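Local coordinates for McyG protein (PDB 4R0M) that binds phenylalanyl-adenylate in its adenylation domain and probably passes the activated acid to its peptidyl carrier domain during microcystin synthesis, at residues A[334-339]-A[390-395]; A[372-377]-A[428-433]; A[176-181]-A[228-233]; A[13-18]-A[198-203]. All blocks are in the same frame, centred on the assembly; numbering follows the deposited sequence.

Contact 1 (A[334-339]-A[390-395]). With FA5 (adenosine-5'-[phenylalaninyl-phosphate]), chain C.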
loop_
_atom_site.group_PDB
_atom_site.type_symbol
_atom_site.label_atom_id
_atom_site.label_comp_id
_atom_site.label_asym_id
_atom_site.label_seq_id
_atom_site.Cartn_x
_atom_site.Cartn_y
_atom_site.Cartn_z
ATOM N N PHE A 334 -1.671 -7.747 8.571
ATOM C CA PHE A 334 -0.858 -6.571 8.847
ATOM C C PHE A 334 0.484 -6.655 8.132
ATOM O O PHE A 334 1.111 -7.715 8.079
ATOM C CB PHE A 334 -0.648 -6.368 10.350
ATOM C CG PHE A 334 0.220 -5.184 10.681
ATOM C CD1 PHE A 334 -0.299 -3.894 10.662
ATOM C CD2 PHE A 334 1.562 -5.360 11.000
ATOM C CE1 PHE A 334 0.504 -2.802 10.960
ATOM C CE2 PHE A 334 2.371 -4.273 11.294
ATOM C CZ PHE A 334 1.840 -2.993 11.276
ATOM N N GLY A 335 0.910 -5.522 7.588
ATOM C CA GLY A 335 2.217 -5.398 6.967
ATOM C C GLY A 335 2.595 -3.942 6.787
ATOM O O GLY A 335 1.777 -3.044 7.002
HETATM N N MSE A 336 3.847 -3.713 6.403
HETATM C CA MSE A 336 4.351 -2.365 6.146
HETATM C C MSE A 336 5.549 -2.465 5.250
HETATM O O MSE A 336 6.069 -3.560 5.015
HETATM C CB MSE A 336 4.688 -1.633 7.449
HETATM C CG MSE A 336 5.718 -2.334 8.329
HETATM SE SE MSE A 336 5.491 -1.754 10.200
HETATM C CE MSE A 336 5.686 0.194 9.958
ATOM N N THR A 337 5.991 -1.319 4.737
ATOM C CA THR A 337 7.196 -1.242 3.916
ATOM C C THR A 337 8.407 -1.780 4.679
ATOM O O THR A 337 9.258 -2.466 4.108
ATOM C CB THR A 337 7.454 0.208 3.452
ATOM O OG1 THR A 337 6.285 0.709 2.791
ATOM C CG2 THR A 337 8.632 0.278 2.496
ATOM N N GLU A 338 8.453 -1.484 5.976
ATOM C CA GLU A 338 9.559 -1.881 6.845
ATOM C C GLU A 338 9.680 -3.398 7.050
ATOM O O GLU A 338 10.723 -3.885 7.496
ATOM C CB GLU A 338 9.459 -1.159 8.195
ATOM C CG GLU A 338 9.870 0.312 8.155
ATOM C CD GLU A 338 8.748 1.256 7.745
ATOM O OE1 GLU A 338 7.682 0.790 7.288
ATOM O OE2 GLU A 338 8.934 2.483 7.887
ATOM N N SER A 339 8.622 -4.136 6.718
ATOM C CA SER A 339 8.624 -5.595 6.846
ATOM C C SER A 339 8.322 -6.309 5.525
ATOM O O SER A 339 7.805 -7.428 5.527
ATOM C CB SER A 339 7.639 -6.045 7.936
ATOM O OG SER A 339 6.290 -5.861 7.527
ATOM N N LEU A 390 2.885 -1.271 19.029
ATOM C CA LEU A 390 3.311 -2.488 18.340
ATOM C C LEU A 390 4.784 -2.432 17.964
ATOM O O LEU A 390 5.236 -1.484 17.318
ATOM C CB LEU A 390 2.451 -2.741 17.095
ATOM C CG LEU A 390 2.820 -3.916 16.175
ATOM C CD1 LEU A 390 2.614 -5.265 16.850
ATOM C CD2 LEU A 390 2.026 -3.846 14.881
ATOM N N GLN A 391 5.523 -3.457 18.374
ATOM C CA GLN A 391 6.935 -3.592 18.019
ATOM C C GLN A 391 7.198 -4.945 17.364
ATOM O O GLN A 391 6.664 -5.971 17.795
ATOM C CB GLN A 391 7.833 -3.386 19.242
ATOM C CG GLN A 391 7.860 -1.949 19.743
ATOM C CD GLN A 391 8.701 -1.759 20.994
ATOM O OE1 GLN A 391 8.909 -2.692 21.772
ATOM N NE2 GLN A 391 9.184 -0.538 21.196
ATOM N N ILE A 392 8.016 -4.933 16.315
ATOM C CA ILE A 392 8.241 -6.119 15.486
ATOM C C ILE A 392 9.729 -6.429 15.300
ATOM O O ILE A 392 10.570 -5.529 15.366
ATOM C CB ILE A 392 7.549 -5.990 14.102
ATOM C CG1 ILE A 392 8.128 -4.819 13.293
ATOM C CG2 ILE A 392 6.041 -5.844 14.265
ATOM C CD1 ILE A 392 7.689 -4.783 11.842
ATOM N N GLN A 393 10.043 -7.703 15.078
ATOM C CA GLN A 393 11.413 -8.136 14.782
ATOM C C GLN A 393 11.442 -9.397 13.912
ATOM O O GLN A 393 10.425 -10.076 13.754
ATOM C CB GLN A 393 12.226 -8.347 16.070
ATOM C CG GLN A 393 11.804 -9.546 16.909
ATOM C CD GLN A 393 12.770 -9.858 18.041
ATOM O OE1 GLN A 393 13.786 -9.183 18.218
ATOM N NE2 GLN A 393 12.455 -10.891 18.816
ATOM N N GLY A 394 12.610 -9.697 13.353
ATOM C CA GLY A 394 12.788 -10.864 12.495
ATOM C C GLY A 394 13.555 -10.538 11.230
ATOM O O GLY A 394 13.769 -9.366 10.906
ATOM N N ASN A 395 13.958 -11.580 10.510
ATOM C CA ASN A 395 14.742 -11.433 9.286
ATOM C C ASN A 395 14.035 -10.672 8.164
ATOM O O ASN A 395 14.697 -10.108 7.294
ATOM C CB ASN A 395 15.213 -12.800 8.779
ATOM C CG ASN A 395 16.333 -13.387 9.619
ATOM O OD1 ASN A 395 17.007 -12.676 10.366
ATOM N ND2 ASN A 395 16.541 -14.693 9.493
HETATM C C FA5 C . 1.475 -0.558 3.511
HETATM O O FA5 C . 0.451 0.106 3.404
HETATM C CA FA5 C . 1.391 -2.035 3.798
HETATM N N FA5 C . 0.505 -2.140 4.932
HETATM C CB FA5 C . 0.792 -2.826 2.625
HETATM C CG FA5 C . 0.502 -4.321 2.804
HETATM C CD1 FA5 C . 0.422 -4.959 4.043
HETATM C CD2 FA5 C . 0.289 -5.100 1.659
HETATM C CE1 FA5 C . 0.148 -6.330 4.131
HETATM C CE2 FA5 C . 0.008 -6.469 1.734
HETATM C CZ FA5 C . -0.061 -7.089 2.980
HETATM P P FA5 C . 3.096 1.548 4.089
HETATM O OP1 FA5 C . 2.712 2.657 3.146
HETATM O OP2 FA5 C . 4.514 1.489 4.601
HETATM O OP3 FA5 C . 2.762 0.125 3.382
HETATM O "O5'" FA5 C . 2.101 1.664 5.352
HETATM C "C5'" FA5 C . 2.203 0.817 6.494
HETATM C "C4'" FA5 C . 1.159 1.259 7.507
HETATM O "O4'" FA5 C . -0.176 1.044 7.034
HETATM C "C3'" FA5 C . 1.232 0.486 8.808
HETATM O "O3'" FA5 C . 2.244 0.992 9.677
HETATM C "C2'" FA5 C . -0.155 0.692 9.371
HETATM O "O2'" FA5 C . -0.242 1.952 10.046
HETATM C "C1'" FA5 C . -1.034 0.746 8.139
HETATM N N9 FA5 C . -1.681 -0.579 7.958
HETATM C C8 FA5 C . -1.306 -1.522 7.074
HETATM N N7 FA5 C . -2.097 -2.620 7.149
HETATM C C5 FA5 C . -3.007 -2.392 8.112
HETATM C C6 FA5 C . -4.145 -3.134 8.712
HETATM N N6 FA5 C . -4.474 -4.375 8.287
HETATM N N1 FA5 C . -4.845 -2.532 9.703
HETATM C C2 FA5 C . -4.528 -1.297 10.144
HETATM N N3 FA5 C . -3.516 -0.564 9.643
HETATM C C4 FA5 C . -2.729 -1.046 8.645
#
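Leu390 sets its CD2 methyl over one face of the Phe334 ring, a CH-pi contact in which that carbon lies 4.0 Å from the ring centroid and 29° off the ring normal. The methyl is displaced from the ring centre toward CE2 and CZ, with Leu390 CD2 3.6 Å from Phe334 CE2. With CG anti to the backbone N (chi1 178°), the Phe334 ring reaches out between strand 388-394 and the bound phenylalanyl-adenylate, meeting the ribose obliquely with CE1 3.9 Å from ligand C2'. With an alanine here in place of the phenylalanine, the methyl of Leu390 would probably face a gap and the ribose would lose an apolar neighbour. The sequence Phe-Gly-Met-Thr-Glu here corresponds to the A5 core motif of adenylation domains, and it turns from strand into a 3-10 segment at Thr337. Gly335 O accepts a hydrogen bond from the ligand amine N at 2.6 Å, and a CB on this glycine would run into the ligand phenyl ring. Thr337 holds phosphate oxygen OP2 twice, through its backbone N and through OG1, the latter at 2.6 Å. Packing is slacker beyond the aromatic ring: Ile392 CD1 stays 4.1 Å from SE of Met336, a selenomethionine, and about as far from Ser339 CB. No hydrogen bond joins the two segments, and strand 388-394 then diverges toward Gly394 and Asn395, which are partly exposed.

Contact 2 (A[372-377]-A[428-433]); sequences IRIVDQ and GELFIT
Ile372 and Leu430 meet inside a curled antiparallel sheet, consistent with the small distorted beta-barrel subdomain of adenylate-forming enzymes. Strands 370-375 and 429-435 are not paired in it, and their CA atoms approach no closer than 8.4 Å, at Ile372 and Leu430. The contact itself is wholly apolar. Ile372 places CG1 between its backbone N and carbonyl carbon (chi1 64°), which carries CD1 across to the stem of Leu430, 3.8 Å from CB. Leu425 of strand 421-426 lies against both Ile372 and Ile374, while Leu430 also packs on Phe334, so this core is continuous with the wall of the ligand pocket. Backbone hydrogen bonds run to other parts of the chain: Arg373 pairs with Gln391, and Leu430 with Leu363 and Gly364. The side chains of Arg373 and Glu429 point away from the joint; Arg373 bonds Gln391 and makes a cation-pi contact with Trp416. The second apolar touch is looser, with Ile374 CD1 standing 4.5 Å from Leu430 CD1.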
loop_
_atom_site.group_PDB
_atom_site.type_symbol
_atom_site.label_atom_id
_atom_site.label_comp_id
_atom_site.label_asym_id
_atom_site.label_seq_id
_atom_site.Cartn_x
_atom_site.Cartn_y
_atom_site.Cartn_z
ATOM N N ILE A 372 6.281 -10.499 17.252
ATOM C CA ILE A 372 5.601 -9.225 17.511
ATOM C C ILE A 372 5.235 -9.076 18.990
ATOM O O ILE A 372 5.025 -10.071 19.690
ATOM C CB ILE A 372 4.351 -9.025 16.615
ATOM C CG1 ILE A 372 3.276 -10.080 16.902
ATOM C CG2 ILE A 372 4.738 -9.034 15.140
ATOM C CD1 ILE A 372 1.945 -9.796 16.237
ATOM N N ARG A 373 5.167 -7.830 19.461
ATOM C CA ARG A 373 4.800 -7.542 20.850
ATOM C C ARG A 373 4.083 -6.197 21.019
ATOM O O ARG A 373 4.207 -5.298 20.180
ATOM C CB ARG A 373 6.027 -7.621 21.770
ATOM C CG ARG A 373 7.028 -6.488 21.608
ATOM C CD ARG A 373 8.191 -6.646 22.571
ATOM N NE ARG A 373 8.982 -5.422 22.681
ATOM C CZ ARG A 373 10.088 -5.301 23.412
ATOM N NH1 ARG A 373 10.554 -6.333 24.106
ATOM N NH2 ARG A 373 10.731 -4.143 23.449
ATOM N N ILE A 374 3.334 -6.084 22.114
ATOM C CA ILE A 374 2.619 -4.862 22.474
ATOM C C ILE A 374 3.166 -4.348 23.805
ATOM O O ILE A 374 3.041 -5.015 24.837
ATOM C CB ILE A 374 1.093 -5.113 22.576
ATOM C CG1 ILE A 374 0.502 -5.531 21.218
ATOM C CG2 ILE A 374 0.367 -3.903 23.156
ATOM C CD1 ILE A 374 0.543 -4.480 20.124
ATOM N N VAL A 375 3.778 -3.165 23.770
ATOM C CA VAL A 375 4.429 -2.589 24.951
ATOM C C VAL A 375 3.812 -1.261 25.396
ATOM O O VAL A 375 3.074 -0.620 24.641
ATOM C CB VAL A 375 5.952 -2.390 24.736
ATOM C CG1 VAL A 375 6.654 -3.730 24.576
ATOM C CG2 VAL A 375 6.226 -1.481 23.545
ATOM N N ASP A 376 4.121 -0.866 26.629
ATOM C CA ASP A 376 3.745 0.448 27.150
ATOM C C ASP A 376 4.810 1.489 26.790
ATOM O O ASP A 376 5.735 1.199 26.027
ATOM C CB ASP A 376 3.522 0.390 28.671
ATOM C CG ASP A 376 4.728 -0.159 29.436
ATOM O OD1 ASP A 376 5.857 -0.160 28.899
ATOM O OD2 ASP A 376 4.541 -0.588 30.595
ATOM N N GLN A 377 4.679 2.689 27.356
ATOM C CA GLN A 377 5.621 3.790 27.122
ATOM C C GLN A 377 7.034 3.473 27.622
ATOM O O GLN A 377 8.010 4.060 27.154
ATOM C CB GLN A 377 5.113 5.075 27.786
ATOM C CG GLN A 377 3.746 5.551 27.307
ATOM C CD GLN A 377 3.813 6.417 26.060
ATOM O OE1 GLN A 377 4.395 6.032 25.043
ATOM N NE2 GLN A 377 3.203 7.595 26.131
ATOM N N GLY A 428 -2.376 -14.732 20.738
ATOM C CA GLY A 428 -1.359 -14.723 19.690
ATOM C C GLY A 428 -1.711 -13.954 18.425
ATOM O O GLY A 428 -0.858 -13.760 17.559
ATOM N N GLU A 429 -2.963 -13.516 18.314
ATOM C CA GLU A 429 -3.429 -12.796 17.130
ATOM C C GLU A 429 -3.304 -11.279 17.297
ATOM O O GLU A 429 -3.603 -10.739 18.364
ATOM C CB GLU A 429 -4.874 -13.183 16.804
ATOM C CG GLU A 429 -5.036 -14.612 16.306
ATOM C CD GLU A 429 -6.481 -15.081 16.299
ATOM O OE1 GLU A 429 -7.355 -14.361 15.765
ATOM O OE2 GLU A 429 -6.744 -16.184 16.823
ATOM N N LEU A 430 -2.860 -10.601 16.240
ATOM C CA LEU A 430 -2.701 -9.147 16.266
ATOM C C LEU A 430 -3.999 -8.420 15.933
ATOM O O LEU A 430 -4.677 -8.753 14.959
ATOM C CB LEU A 430 -1.579 -8.692 15.322
ATOM C CG LEU A 430 -1.372 -7.181 15.095
ATOM C CD1 LEU A 430 -0.949 -6.458 16.370
ATOM C CD2 LEU A 430 -0.365 -6.934 13.983
ATOM N N PHE A 431 -4.330 -7.431 16.759
ATOM C CA PHE A 431 -5.470 -6.552 16.531
ATOM C C PHE A 431 -4.970 -5.107 16.529
ATOM O O PHE A 431 -4.585 -4.581 17.576
ATOM C CB PHE A 431 -6.522 -6.725 17.634
ATOM C CG PHE A 431 -7.194 -8.076 17.655
ATOM C CD1 PHE A 431 -6.537 -9.196 18.165
ATOM C CD2 PHE A 431 -8.501 -8.221 17.202
ATOM C CE1 PHE A 431 -7.161 -10.435 18.193
ATOM C CE2 PHE A 431 -9.132 -9.456 17.232
ATOM C CZ PHE A 431 -8.461 -10.564 17.729
ATOM N N ILE A 432 -4.956 -4.473 15.358
ATOM C CA ILE A 432 -4.600 -3.055 15.261
ATOM C C ILE A 432 -5.823 -2.203 15.609
ATOM O O ILE A 432 -6.923 -2.455 15.115
ATOM C CB ILE A 432 -4.028 -2.684 13.865
ATOM C CG1 ILE A 432 -2.691 -3.400 13.605
ATOM C CG2 ILE A 432 -3.866 -1.175 13.706
ATOM C CD1 ILE A 432 -1.567 -3.059 14.563
ATOM N N THR A 433 -5.622 -1.209 16.471
ATOM C CA THR A 433 -6.713 -0.352 16.943
ATOM C C THR A 433 -6.611 1.077 16.409
ATOM O O THR A 433 -7.628 1.737 16.178
ATOM C CB THR A 433 -6.798 -0.333 18.483
ATOM O OG1 THR A 433 -5.509 -0.034 19.035
ATOM C CG2 THR A 433 -7.260 -1.683 19.005
#

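Contact 3 (A[176-181]-A[228-233])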
loop_
_atom_site.group_PDB
_atom_site.type_symbol
_atom_site.label_atom_id
_atom_site.label_comp_id
_atom_site.label_asym_id
_atom_site.label_seq_id
_atom_site.Cartn_x
_atom_site.Cartn_y
_atom_site.Cartn_z
ATOM N N ALA A 176 21.908 -4.402 0.458
ATOM C CA ALA A 176 20.681 -3.735 0.035
ATOM C C ALA A 176 20.302 -4.142 -1.385
ATOM O O ALA A 176 21.151 -4.172 -2.279
ATOM C CB ALA A 176 20.841 -2.225 0.128
ATOM N N ALA A 177 19.027 -4.462 -1.575
ATOM C CA ALA A 177 18.503 -4.839 -2.884
ATOM C C ALA A 177 17.404 -3.883 -3.345
ATOM O O ALA A 177 17.160 -3.741 -4.542
ATOM C CB ALA A 177 17.977 -6.267 -2.850
ATOM N N LEU A 178 16.745 -3.237 -2.386
ATOM C CA LEU A 178 15.590 -2.398 -2.670
ATOM C C LEU A 178 15.473 -1.260 -1.665
ATOM O O LEU A 178 15.554 -1.475 -0.453
ATOM C CB LEU A 178 14.314 -3.248 -2.665
ATOM C CG LEU A 178 12.956 -2.610 -2.987
ATOM C CD1 LEU A 178 12.908 -2.040 -4.400
ATOM C CD2 LEU A 178 11.856 -3.640 -2.782
ATOM N N LEU A 179 15.290 -0.050 -2.181
ATOM C CA LEU A 179 15.115 1.129 -1.341
ATOM C C LEU A 179 13.759 1.770 -1.621
ATOM O O LEU A 179 13.519 2.267 -2.721
ATOM C CB LEU A 179 16.262 2.121 -1.567
ATOM C CG LEU A 179 16.321 3.429 -0.769
ATOM C CD1 LEU A 179 16.325 3.194 0.734
ATOM C CD2 LEU A 179 17.551 4.221 -1.183
ATOM N N LEU A 180 12.876 1.736 -0.623
ATOM C CA LEU A 180 11.520 2.270 -0.758
ATOM C C LEU A 180 11.249 3.415 0.215
ATOM O O LEU A 180 11.279 3.230 1.435
ATOM C CB LEU A 180 10.476 1.163 -0.564
ATOM C CG LEU A 180 10.380 0.053 -1.613
ATOM C CD1 LEU A 180 9.686 -1.165 -1.023
ATOM C CD2 LEU A 180 9.653 0.537 -2.856
ATOM N N PHE A 181 10.976 4.593 -0.338
ATOM C CA PHE A 181 10.699 5.780 0.461
ATOM C C PHE A 181 9.220 5.902 0.794
ATOM O O PHE A 181 8.369 5.827 -0.091
ATOM C CB PHE A 181 11.181 7.041 -0.260
ATOM C CG PHE A 181 12.659 7.278 -0.148
ATOM C CD1 PHE A 181 13.548 6.667 -1.030
ATOM C CD2 PHE A 181 13.167 8.122 0.834
ATOM C CE1 PHE A 181 14.912 6.887 -0.927
ATOM C CE2 PHE A 181 14.531 8.345 0.941
ATOM C CZ PHE A 181 15.405 7.727 0.059
ATOM N N GLY A 228 3.639 -3.895 -1.393
ATOM C CA GLY A 228 2.702 -5.007 -1.529
ATOM C C GLY A 228 2.662 -5.576 -2.935
ATOM O O GLY A 228 2.438 -6.773 -3.123
ATOM N N ALA A 229 2.882 -4.709 -3.920
ATOM C CA ALA A 229 2.896 -5.096 -5.325
ATOM C C ALA A 229 4.261 -5.643 -5.754
ATOM O O ALA A 229 4.336 -6.542 -6.590
ATOM C CB ALA A 229 2.493 -3.917 -6.199
ATOM N N ILE A 230 5.331 -5.094 -5.182
ATOM C CA ILE A 230 6.692 -5.523 -5.502
ATOM C C ILE A 230 7.002 -6.893 -4.902
ATOM O O ILE A 230 7.567 -7.764 -5.569
ATOM C CB ILE A 230 7.741 -4.506 -5.000
ATOM C CG1 ILE A 230 7.586 -3.176 -5.739
ATOM C CG2 ILE A 230 9.158 -5.046 -5.177
ATOM C CD1 ILE A 230 8.263 -2.005 -5.062
ATOM N N VAL A 231 6.619 -7.077 -3.643
ATOM C CA VAL A 231 7.044 -8.236 -2.879
ATOM C C VAL A 231 5.974 -9.325 -2.825
ATOM O O VAL A 231 6.146 -10.384 -3.435
ATOM C CB VAL A 231 7.524 -7.834 -1.464
ATOM C CG1 VAL A 231 8.187 -9.007 -0.770
ATOM C CG2 VAL A 231 8.508 -6.677 -1.542
ATOM N N PHE A 232 4.872 -9.063 -2.121
ATOM C CA PHE A 232 3.819 -10.062 -1.903
ATOM C C PHE A 232 3.193 -10.588 -3.197
ATOM O O PHE A 232 2.912 -11.783 -3.313
ATOM C CB PHE A 232 2.740 -9.520 -0.949
ATOM C CG PHE A 232 1.560 -10.445 -0.760
ATOM C CD1 PHE A 232 1.735 -11.755 -0.311
ATOM C CD2 PHE A 232 0.269 -9.995 -1.009
ATOM C CE1 PHE A 232 0.645 -12.598 -0.137
ATOM C CE2 PHE A 232 -0.825 -10.831 -0.832
ATOM C CZ PHE A 232 -0.635 -12.134 -0.396
ATOM N N LEU A 233 2.982 -9.702 -4.165
ATOM C CA LEU A 233 2.362 -10.092 -5.430
ATOM C C LEU A 233 3.302 -9.899 -6.620
ATOM O O LEU A 233 2.861 -9.772 -7.764
ATOM C CB LEU A 233 1.035 -9.352 -5.635
ATOM C CG LEU A 233 -0.039 -9.602 -4.570
ATOM C CD1 LEU A 233 -1.222 -8.665 -4.760
ATOM C CD2 LEU A 233 -0.501 -11.055 -4.555
#
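The two branches of Ile230 divide between Leu178 and Leu180: CG1 is anti to the carbonyl carbon (chi1 -65°) and CG2 anti to the backbone N, which aims the two branches at different leucines. Ile230 CG2 meets Leu178 CD2 at 3.9 Å, the two side chains crossing at a slant. On the longer branch, Ile230 CD1 meets Leu180 CD2 tip to tip at 3.6 Å. The two leucines, alternate residues of the strand, thus receive one helix residue by methyl packing alone, with no hydrogen bond between the segments. Near one end of the strand a classic beta bulge sets Ala177 and Leu178 opposite the single residue Leu194. On the helix, Leu233 N bonds Gly228 O at 3.2 Å in a pi-helical turn, and Gly228 belongs to the ligand pocket. The hairpin of strands 176-182 and 190-195 is joined by a Gly-rich loop corresponding to the phosphate-binding A3 motif of this family. Around the joint, Val231 packs on helix 196-210, Ala229 and Leu233 on strand 217-220, and Leu180 on Pro99 of strand 96-99.

Contact 4 (A[13-18]-A[198-203])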
loop_
_atom_site.group_PDB
_atom_site.type_symbol
_atom_site.label_atom_id
_atom_site.label_comp_id
_atom_site.label_asym_id
_atom_site.label_seq_id
_atom_site.Cartn_x
_atom_site.Cartn_y
_atom_site.Cartn_z
ATOM N N GLU A 13 13.802 -21.906 8.906
ATOM C CA GLU A 13 15.167 -22.254 8.512
ATOM C C GLU A 13 15.766 -21.183 7.607
ATOM O O GLU A 13 15.109 -20.706 6.680
ATOM C CB GLU A 13 15.192 -23.615 7.811
ATOM C CG GLU A 13 14.866 -24.791 8.724
ATOM C CD GLU A 13 14.606 -26.080 7.964
ATOM O OE1 GLU A 13 13.763 -26.076 7.038
ATOM O OE2 GLU A 13 15.234 -27.104 8.306
ATOM N N ASP A 14 17.015 -20.815 7.888
ATOM C CA ASP A 14 17.715 -19.765 7.146
ATOM C C ASP A 14 17.899 -20.090 5.665
ATOM O O ASP A 14 18.380 -21.166 5.302
ATOM C CB ASP A 14 19.076 -19.462 7.784
ATOM C CG ASP A 14 18.995 -18.415 8.884
ATOM O OD1 ASP A 14 18.040 -17.605 8.889
ATOM O OD2 ASP A 14 19.902 -18.396 9.742
ATOM N N ASN A 15 17.500 -19.141 4.825
ATOM C CA ASN A 15 17.708 -19.219 3.388
ATOM C C ASN A 15 18.650 -18.102 2.962
ATOM O O ASN A 15 18.483 -16.954 3.380
ATOM C CB ASN A 15 16.371 -19.097 2.654
ATOM C CG ASN A 15 16.527 -19.094 1.147
ATOM O OD1 ASN A 15 17.074 -20.031 0.563
ATOM N ND2 ASN A 15 16.041 -18.036 0.505
ATOM N N TRP A 16 19.641 -18.438 2.140
ATOM C CA TRP A 16 20.643 -17.459 1.719
ATOM C C TRP A 16 20.660 -17.207 0.237
ATOM O O TRP A 16 21.713 -16.971 -0.356
ATOM C CB TRP A 16 22.024 -17.851 2.235
ATOM C CG TRP A 16 22.136 -17.748 3.736
ATOM C CD1 TRP A 16 22.342 -18.783 4.644
ATOM C CD2 TRP A 16 22.031 -16.533 4.559
ATOM N NE1 TRP A 16 22.378 -18.304 5.929
ATOM C CE2 TRP A 16 22.199 -16.965 5.950
ATOM C CE3 TRP A 16 21.824 -15.182 4.292
ATOM C CZ2 TRP A 16 22.160 -16.068 7.009
ATOM C CZ3 TRP A 16 21.786 -14.289 5.369
ATOM C CH2 TRP A 16 21.949 -14.724 6.694
ATOM N N ARG A 17 19.478 -17.243 -0.370
ATOM C CA ARG A 17 19.316 -16.927 -1.782
ATOM C C ARG A 17 19.376 -15.419 -2.022
ATOM O O ARG A 17 19.082 -14.628 -1.126
ATOM C CB ARG A 17 17.975 -17.463 -2.293
ATOM C CG ARG A 17 17.933 -18.957 -2.571
ATOM C CD ARG A 17 16.515 -19.386 -2.923
ATOM N NE ARG A 17 16.489 -20.605 -3.726
ATOM C CZ ARG A 17 16.518 -20.636 -5.058
ATOM N NH1 ARG A 17 16.573 -19.512 -5.759
ATOM N NH2 ARG A 17 16.489 -21.801 -5.694
ATOM N N THR A 18 19.774 -15.034 -3.231
ATOM C CA THR A 18 19.637 -13.657 -3.695
ATOM C C THR A 18 18.457 -13.598 -4.657
ATOM O O THR A 18 17.917 -14.637 -5.049
ATOM C CB THR A 18 20.897 -13.155 -4.425
ATOM O OG1 THR A 18 21.141 -13.968 -5.578
ATOM C CG2 THR A 18 22.110 -13.180 -3.502
ATOM N N ASN A 198 16.000 -9.863 3.708
ATOM C CA ASN A 198 14.736 -9.294 4.198
ATOM C C ASN A 198 13.550 -9.799 3.387
ATOM O O ASN A 198 12.600 -10.357 3.936
ATOM C CB ASN A 198 14.752 -7.754 4.146
ATOM C CG ASN A 198 15.602 -7.117 5.239
ATOM O OD1 ASN A 198 16.209 -6.064 5.023
ATOM N ND2 ASN A 198 15.642 -7.738 6.414
ATOM N N ILE A 199 13.628 -9.602 2.073
ATOM C CA ILE A 199 12.539 -9.915 1.149
ATOM C C ILE A 199 12.242 -11.419 1.101
ATOM O O ILE A 199 11.089 -11.837 1.242
ATOM C CB ILE A 199 12.841 -9.363 -0.267
ATOM C CG1 ILE A 199 12.914 -7.830 -0.232
ATOM C CG2 ILE A 199 11.791 -9.823 -1.272
ATOM C CD1 ILE A 199 13.694 -7.210 -1.374
ATOM N N LEU A 200 13.289 -12.222 0.927
ATOM C CA LEU A 200 13.133 -13.669 0.779
ATOM C C LEU A 200 12.774 -14.382 2.078
ATOM O O LEU A 200 12.227 -15.485 2.054
ATOM C CB LEU A 200 14.360 -14.290 0.102
ATOM C CG LEU A 200 14.572 -13.766 -1.324
ATOM C CD1 LEU A 200 15.861 -14.302 -1.925
ATOM C CD2 LEU A 200 13.380 -14.082 -2.220
ATOM N N SER A 201 13.064 -13.737 3.206
ATOM C CA SER A 201 12.627 -14.223 4.510
ATOM C C SER A 201 11.128 -13.978 4.737
ATOM O O SER A 201 10.479 -14.728 5.469
ATOM C CB SER A 201 13.458 -13.589 5.623
ATOM O OG SER A 201 14.815 -13.993 5.543
HETATM N N MSE A 202 10.552 -12.978 4.099
HETATM C CA MSE A 202 9.137 -12.758 4.138
HETATM C C MSE A 202 8.507 -13.754 3.241
HETATM O O MSE A 202 7.535 -14.369 3.616
HETATM C CB MSE A 202 8.843 -11.315 3.721
HETATM C CG MSE A 202 7.372 -10.955 3.600
HETATM SE SE MSE A 202 6.506 -11.521 1.965
HETATM C CE MSE A 202 4.675 -11.311 2.393
ATOM N N THR A 203 9.054 -13.913 2.060
ATOM C CA THR A 203 8.514 -14.830 1.060
ATOM C C THR A 203 8.392 -16.237 1.621
ATOM O O THR A 203 7.312 -16.831 1.586
ATOM C CB THR A 203 9.407 -14.899 -0.194
ATOM O OG1 THR A 203 10.721 -15.329 0.158
ATOM C CG2 THR A 203 9.510 -13.561 -0.828
#
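Leu200 presses its CD1 methyl against the backbone of Arg17, 3.3 Å from the carbonyl O, with Arg17 CB beside it at 3.8 Å. The same methyl touches Thr18 O, so a single branch follows the chain through two residues. Asn15 comes in from a different quarter: with CG anti to the backbone N (chi1 177°), its amide ND2 lies across Leu200 CB at 4.1 Å. Farther out, Thr18 occupies the N-cap position of helix 19-27, its OG1 bonding Ser20 OG, and Val22 on that helix packs against both Leu200 and Arg17. The extended Arg17 chain carries its guanidinium away from helix 196-210 to helix 19-27, where NH2 bonds Thr25 OG1. Near the start of helix 196-210, Trp16 stacks on the ring of His197, whose ND1 also makes a weak hydrogen bond to Asn15 O. Leu200 thus contributes only carbon to a mostly polar loop, and the absence of any hydrogen bond between the two segments implies that van der Waals packing joins them directly, while the polar ends of Arg17 and Thr18 bond to helix 19-27.

How the contacts relate
Contact 1 meets the phenylalanyl-adenylate through 334-339 and touches each of the others. Contact 2, 12 Å away between centres, shares a sheet with the 390-395 side of contact 1: strands 370-375 and 388-394 are neighbours, and Phe334 CB lies 3.7 Å from Leu430 CD2. Thr337 CG2 joins contact 1 to contact 3 by packing 3.7 Å from Leu180 CB; the Leu180 side chain is about 8 Å from the ligand. Toward contact 4, Asn395 O probably accepts a hydrogen bond from Asn198 ND2 at 2.7 Å. Contacts 3 and 4 meet where Val231 CG1 packs 3.7 Å from Ile199 CG2. Contact 2 touches neither of them, its nearest atoms being about 15 Å from contact 3 and 12 Å from contact 4.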